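Local coordinates for protein AGR_C_4470p (Agrobacterium tumefaciens str. C58, PDB 2HQV) that is of unknown function but, as a member of the ChuX/HutX haem-utilisation family, may bind or handle haem, at residues D70-I75 against G110-H115; A74-M79 against G100-G105. All coordinates share one frame; numbering follows the deposited sequence.

Contact 1: D70-I75 against G110-H115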
loop_
_atom_site.group_PDB
_atom_site.type_symbol
_atom_site.label_atom_id
_atom_site.label_comp_id
_atom_site.label_asym_id
_atom_site.label_seq_id
_atom_site.Cartn_x
_atom_site.Cartn_y
_atom_site.Cartn_z
ATOM N N ASP A 70 -11.242 18.688 4.955
ATOM C CA ASP A 70 -10.481 19.878 5.319
ATOM C C ASP A 70 -9.865 19.799 6.718
ATOM O O ASP A 70 -9.062 20.646 7.091
ATOM C CB ASP A 70 -11.354 21.134 5.200
ATOM C CG ASP A 70 -12.542 21.113 6.137
ATOM O OD1 ASP A 70 -12.330 21.044 7.363
ATOM O OD2 ASP A 70 -13.687 21.171 5.643
ATOM N N ARG A 71 -10.240 18.783 7.490
ATOM C CA ARG A 71 -9.690 18.600 8.830
ATOM C C ARG A 71 -8.409 17.742 8.795
ATOM O O ARG A 71 -7.837 17.423 9.842
ATOM C CB ARG A 71 -10.730 17.938 9.746
ATOM C CG ARG A 71 -11.912 18.836 10.142
ATOM C CD ARG A 71 -11.438 20.117 10.833
ATOM N NE ARG A 71 -11.061 21.149 9.871
ATOM C CZ ARG A 71 -10.221 22.153 10.124
ATOM N NH1 ARG A 71 -9.650 22.272 11.315
ATOM N NH2 ARG A 71 -9.964 23.051 9.180
ATOM N N PHE A 72 -7.958 17.392 7.592
ATOM C CA PHE A 72 -6.766 16.557 7.408
ATOM C C PHE A 72 -5.583 16.973 8.291
ATOM O O PHE A 72 -5.114 16.188 9.115
ATOM C CB PHE A 72 -6.357 16.561 5.930
ATOM C CG PHE A 72 -5.238 15.599 5.587
ATOM C CD1 PHE A 72 -3.912 15.917 5.865
ATOM C CD2 PHE A 72 -5.516 14.390 4.956
ATOM C CE1 PHE A 72 -2.877 15.046 5.515
ATOM C CE2 PHE A 72 -4.493 13.511 4.601
ATOM C CZ PHE A 72 -3.171 13.838 4.881
ATOM N N ASP A 73 -5.110 18.204 8.117
ATOM C CA ASP A 73 -3.982 18.720 8.896
ATOM C C ASP A 73 -4.217 18.734 10.408
ATOM O O ASP A 73 -3.329 18.373 11.180
ATOM C CB ASP A 73 -3.639 20.137 8.425
ATOM C CG ASP A 73 -2.788 20.144 7.173
ATOM O OD1 ASP A 73 -3.083 19.374 6.238
ATOM O OD2 ASP A 73 -1.820 20.927 7.127
ATOM N N ALA A 74 -5.400 19.161 10.835
ATOM C CA ALA A 74 -5.703 19.217 12.264
ATOM C C ALA A 74 -5.682 17.824 12.881
ATOM O O ALA A 74 -5.152 17.618 13.980
ATOM C CB ALA A 74 -7.070 19.862 12.491
ATOM N N ILE A 75 -6.262 16.865 12.170
ATOM C CA ILE A 75 -6.316 15.498 12.660
ATOM C C ILE A 75 -4.932 14.860 12.692
ATOM O O ILE A 75 -4.577 14.186 13.664
ATOM C CB ILE A 75 -7.309 14.663 11.818
ATOM C CG1 ILE A 75 -8.733 15.179 12.083
ATOM C CG2 ILE A 75 -7.195 13.175 12.163
ATOM C CD1 ILE A 75 -9.822 14.572 11.195
ATOM N N GLY A 110 -0.548 18.844 -3.782
ATOM C CA GLY A 110 -1.474 17.793 -3.397
ATOM C C GLY A 110 -0.920 16.651 -2.569
ATOM O O GLY A 110 -1.685 15.809 -2.096
ATOM N N TRP A 111 0.395 16.613 -2.398
ATOM C CA TRP A 111 1.023 15.558 -1.618
ATOM C C TRP A 111 1.562 16.058 -0.285
ATOM O O TRP A 111 2.140 17.156 -0.181
ATOM C CB TRP A 111 2.155 14.890 -2.404
ATOM C CG TRP A 111 1.689 14.057 -3.571
ATOM C CD1 TRP A 111 1.369 14.501 -4.831
ATOM C CD2 TRP A 111 1.494 12.636 -3.587
ATOM N NE1 TRP A 111 0.995 13.438 -5.626
ATOM C CE2 TRP A 111 1.061 12.284 -4.889
ATOM C CE3 TRP A 111 1.647 11.623 -2.630
ATOM C CZ2 TRP A 111 0.778 10.961 -5.256
ATOM C CZ3 TRP A 111 1.368 10.306 -2.996
ATOM C CH2 TRP A 111 0.939 9.989 -4.300
ATOM N N PHE A 112 1.350 15.226 0.724
ATOM C CA PHE A 112 1.770 15.474 2.089
ATOM C C PHE A 112 2.964 14.545 2.284
ATOM O O PHE A 112 2.815 13.324 2.409
ATOM C CB PHE A 112 0.611 15.122 3.032
ATOM C CG PHE A 112 0.805 15.578 4.447
ATOM C CD1 PHE A 112 0.836 16.934 4.759
ATOM C CD2 PHE A 112 0.922 14.650 5.480
ATOM C CE1 PHE A 112 0.978 17.359 6.073
ATOM C CE2 PHE A 112 1.065 15.060 6.802
ATOM C CZ PHE A 112 1.094 16.418 7.103
ATOM N N ASN A 113 4.151 15.138 2.285
ATOM C CA ASN A 113 5.394 14.406 2.422
ATOM C C ASN A 113 5.805 14.297 3.887
ATOM O O ASN A 113 6.170 15.285 4.529
ATOM C CB ASN A 113 6.456 15.110 1.581
ATOM C CG ASN A 113 5.964 15.392 0.165
ATOM O OD1 ASN A 113 6.118 16.497 -0.355
ATOM N ND2 ASN A 113 5.361 14.386 -0.460
ATOM N N ILE A 114 5.734 13.076 4.405
ATOM C CA ILE A 114 6.051 12.813 5.802
ATOM C C ILE A 114 7.394 12.132 6.022
ATOM O O ILE A 114 7.651 11.044 5.503
ATOM C CB ILE A 114 4.958 11.946 6.454
ATOM C CG1 ILE A 114 4.697 10.702 5.594
ATOM C CG2 ILE A 114 3.689 12.769 6.642
ATOM C CD1 ILE A 114 3.729 9.707 6.226
ATOM N N HIS A 115 8.243 12.785 6.806
ATOM C CA HIS A 115 9.567 12.269 7.127
ATOM C C HIS A 115 9.996 12.817 8.484
ATOM O O HIS A 115 9.898 14.019 8.742
ATOM C CB HIS A 115 10.582 12.683 6.057
ATOM C CG HIS A 115 10.304 12.115 4.699
ATOM N ND1 HIS A 115 10.318 10.760 4.441
ATOM C CD2 HIS A 115 10.014 12.719 3.521
ATOM C CE1 HIS A 115 10.050 10.553 3.162
ATOM N NE2 HIS A 115 9.862 11.726 2.583
#
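Phe-72, in the first turn of helix 72-79, drives the edge of its ring into a face of Phe-112 from strand 111-114. The point of contact is one ring carbon: Phe-72 CE1 lies 3.8 Å from Phe-112 CD2 and 3.9 Å from Phe-112 CG, above the plane but displaced from its middle toward the rim. With centroids 5.3 Å apart and planes at 80°, the pair is a clear T-shaped stack, the helix supplying the edge and the strand the face. Both residues hold CG anti to the backbone N (chi1 -173° in Phe-72, -169° in Phe-112), which carries each ring toward the other segment. Asp-73 flanks the pair: its OD1 stands 4.5 Å from Phe-112 CE1, while the same oxygen forms a salt bridge with Lys-126 NZ, and both phenylalanine rings pack on that lysine residue. Around the stack the aromatic contacts continue, Phe-72 meeting Phe-149 of strand 142-151 and Phe-112 meeting Trp-76. No hydrogen bond joins the two segments. What holds them is therefore dispersion together with the weak electrostatics of an aromatic C-H set over a pi cloud, a buried, essentially apolar pair with the Asp-73/Lys-126 salt bridge at its flank.

Contact 2: A74-M79 against G100-G105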
loop_
_atom_site.group_PDB
_atom_site.type_symbol
_atom_site.label_atom_id
_atom_site.label_comp_id
_atom_site.label_asym_id
_atom_site.label_seq_id
_atom_site.Cartn_x
_atom_site.Cartn_y
_atom_site.Cartn_z
ATOM N N ALA A 74 -5.400 19.161 10.835
ATOM C CA ALA A 74 -5.703 19.217 12.264
ATOM C C ALA A 74 -5.682 17.824 12.881
ATOM O O ALA A 74 -5.152 17.618 13.980
ATOM C CB ALA A 74 -7.070 19.862 12.491
ATOM N N ILE A 75 -6.262 16.865 12.170
ATOM C CA ILE A 75 -6.316 15.498 12.660
ATOM C C ILE A 75 -4.932 14.860 12.692
ATOM O O ILE A 75 -4.577 14.186 13.664
ATOM C CB ILE A 75 -7.309 14.663 11.818
ATOM C CG1 ILE A 75 -8.733 15.179 12.083
ATOM C CG2 ILE A 75 -7.195 13.175 12.163
ATOM C CD1 ILE A 75 -9.822 14.572 11.195
ATOM N N TRP A 76 -4.143 15.081 11.646
ATOM C CA TRP A 76 -2.792 14.534 11.609
ATOM C C TRP A 76 -1.972 15.112 12.767
ATOM O O TRP A 76 -1.286 14.382 13.473
ATOM C CB TRP A 76 -2.120 14.868 10.275
ATOM C CG TRP A 76 -0.784 14.241 10.114
ATOM C CD1 TRP A 76 0.424 14.781 10.455
ATOM C CD2 TRP A 76 -0.506 12.934 9.594
ATOM N NE1 TRP A 76 1.433 13.892 10.180
ATOM C CE2 TRP A 76 0.893 12.748 9.657
ATOM C CE3 TRP A 76 -1.306 11.897 9.091
ATOM C CZ2 TRP A 76 1.518 11.569 9.221
ATOM C CZ3 TRP A 76 -0.686 10.720 8.657
ATOM C CH2 TRP A 76 0.713 10.568 8.732
ATOM N N ASN A 77 -2.045 16.426 12.956
ATOM C CA ASN A 77 -1.302 17.075 14.038
ATOM C C ASN A 77 -1.746 16.499 15.382
ATOM O O ASN A 77 -0.930 16.237 16.268
ATOM C CB ASN A 77 -1.543 18.589 14.027
ATOM C CG ASN A 77 -0.899 19.286 15.214
ATOM O OD1 ASN A 77 0.324 19.282 15.360
ATOM N ND2 ASN A 77 -1.723 19.882 16.076
ATOM N N GLU A 78 -3.049 16.305 15.518
ATOM C CA GLU A 78 -3.629 15.753 16.731
ATOM C C GLU A 78 -3.040 14.366 17.011
ATOM O O GLU A 78 -2.541 14.092 18.109
ATOM C CB GLU A 78 -5.149 15.647 16.564
ATOM C CG GLU A 78 -5.916 15.447 17.845
ATOM C CD GLU A 78 -5.928 16.696 18.705
ATOM O OE1 GLU A 78 -6.615 17.673 18.333
ATOM O OE2 GLU A 78 -5.243 16.701 19.745
HETATM N N MSE A 79 -3.084 13.496 16.010
HETATM C CA MSE A 79 -2.574 12.137 16.179
HETATM C C MSE A 79 -1.071 12.073 16.451
HETATM O O MSE A 79 -0.595 11.134 17.082
HETATM C CB MSE A 79 -2.925 11.287 14.957
HETATM C CG MSE A 79 -4.428 11.148 14.736
HETATM SE SE MSE A 79 -4.848 9.890 13.315
HETATM C CE MSE A 79 -4.037 10.830 11.818
ATOM N N GLY A 100 4.776 3.127 15.005
ATOM C CA GLY A 100 5.640 4.289 15.105
ATOM C C GLY A 100 4.879 5.565 15.382
ATOM O O GLY A 100 3.652 5.576 15.338
ATOM N N HIS A 101 5.607 6.629 15.703
ATOM C CA HIS A 101 4.993 7.926 15.948
ATOM C C HIS A 101 4.775 8.555 14.579
ATOM O O HIS A 101 5.550 8.318 13.657
ATOM C CB HIS A 101 5.924 8.837 16.761
ATOM C CG HIS A 101 6.050 8.453 18.202
ATOM N ND1 HIS A 101 6.712 7.318 18.621
ATOM C CD2 HIS A 101 5.585 9.053 19.327
ATOM C CE1 HIS A 101 6.650 7.236 19.939
ATOM N NE2 HIS A 101 5.972 8.276 20.390
ATOM N N LEU A 102 3.715 9.334 14.429
ATOM C CA LEU A 102 3.481 9.997 13.153
ATOM C C LEU A 102 4.384 11.223 13.072
ATOM O O LEU A 102 4.370 12.072 13.968
ATOM C CB LEU A 102 2.018 10.411 13.026
ATOM C CG LEU A 102 1.037 9.257 12.840
ATOM C CD1 LEU A 102 -0.368 9.793 12.608
ATOM C CD2 LEU A 102 1.493 8.417 11.661
ATOM N N PRO A 103 5.191 11.333 12.001
ATOM C CA PRO A 103 6.088 12.483 11.853
ATOM C C PRO A 103 5.403 13.702 11.257
ATOM O O PRO A 103 4.278 13.621 10.765
ATOM C CB PRO A 103 7.174 11.946 10.931
ATOM C CG PRO A 103 6.382 11.114 9.984
ATOM C CD PRO A 103 5.404 10.367 10.907
ATOM N N GLU A 104 6.098 14.832 11.300
ATOM C CA GLU A 104 5.576 16.070 10.747
ATOM C C GLU A 104 5.609 15.937 9.235
ATOM O O GLU A 104 6.436 15.203 8.686
ATOM C CB GLU A 104 6.449 17.253 11.163
ATOM C CG GLU A 104 6.735 17.325 12.654
ATOM C CD GLU A 104 7.629 18.498 13.017
ATOM O OE1 GLU A 104 8.703 18.649 12.396
ATOM O OE2 GLU A 104 7.257 19.267 13.924
ATOM N N GLY A 105 4.709 16.640 8.562
ATOM C CA GLY A 105 4.675 16.573 7.117
ATOM C C GLY A 105 4.696 17.949 6.481
ATOM O O GLY A 105 4.278 18.930 7.089
HETATM O O HOH W 1 1.890 9.645 16.627
#
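Trp-76 holds CG anti to the backbone N (chi1 -175°), sending its indole out from helix 72-79, while Leu-102 sets CG anti to its own carbonyl carbon (chi1 -71°) and lays its methyls against that ring. Leu-102 CD1 sits almost squarely over the six-membered ring of Trp-76, 4.0 Å from its centroid, a CH-pi contact; the other methyl, CD2, reaches Trp-76 CH2 at 3.7 Å. The indole edge is used differently: Trp-76 NE1 donates to Pro-103 O at 2.9 Å, with an N-H...O angle of 157°, the acceptor lying close to the ring plane and met nearly along its C=O direction. The edge bond and the face contact together should restrict rotation of the indole. Selenomethionine Met-79, one helical turn on, packs against the same methyl that covers the indole, with CB 3.8 Å and CE 3.9 Å from Leu-102 CD1. A water bridges the two backbones, donating to Met-79 O and accepting from Leu-102 N, both at 2.9 Å. The last turn of helix 72-79 is thus pinned to the loop that leads from strand 94-100 to strand 105-108. On the large sheet, Met-79 packs against Val-147 and Phe-149 of strand 142-151 and Ile-160 of strand 156-161; Trp-76 touches Phe-158 of the latter and, on the small sheet, Ile-114 of strand 111-114.

Overall arrangement
Contacts 1 and 2 start from the same short helix, 72-79, and have centres about 8 Å apart. Contact 1 ties its beginning to the middle strand of the small three-stranded sheet; contact 2 ties its end to the loop entering that sheet. They touch directly: Phe-112 CE2 is 3.6 Å from Trp-76 NE1 in an edge-to-face pair, and Ile-114 CG2 lies 3.6 Å from Trp-76 CZ2. Phe-112 CZ also rests 3.6 Å from Gly-105 CA. Together they form one largely apolar layer, with the indole N-H bonded to the loop. The same helix residues, Phe-72, Trp-76 and Met-79, also pack on the six-stranded sheet, so the helix lies between the two sheets. Neither contact includes a ligand.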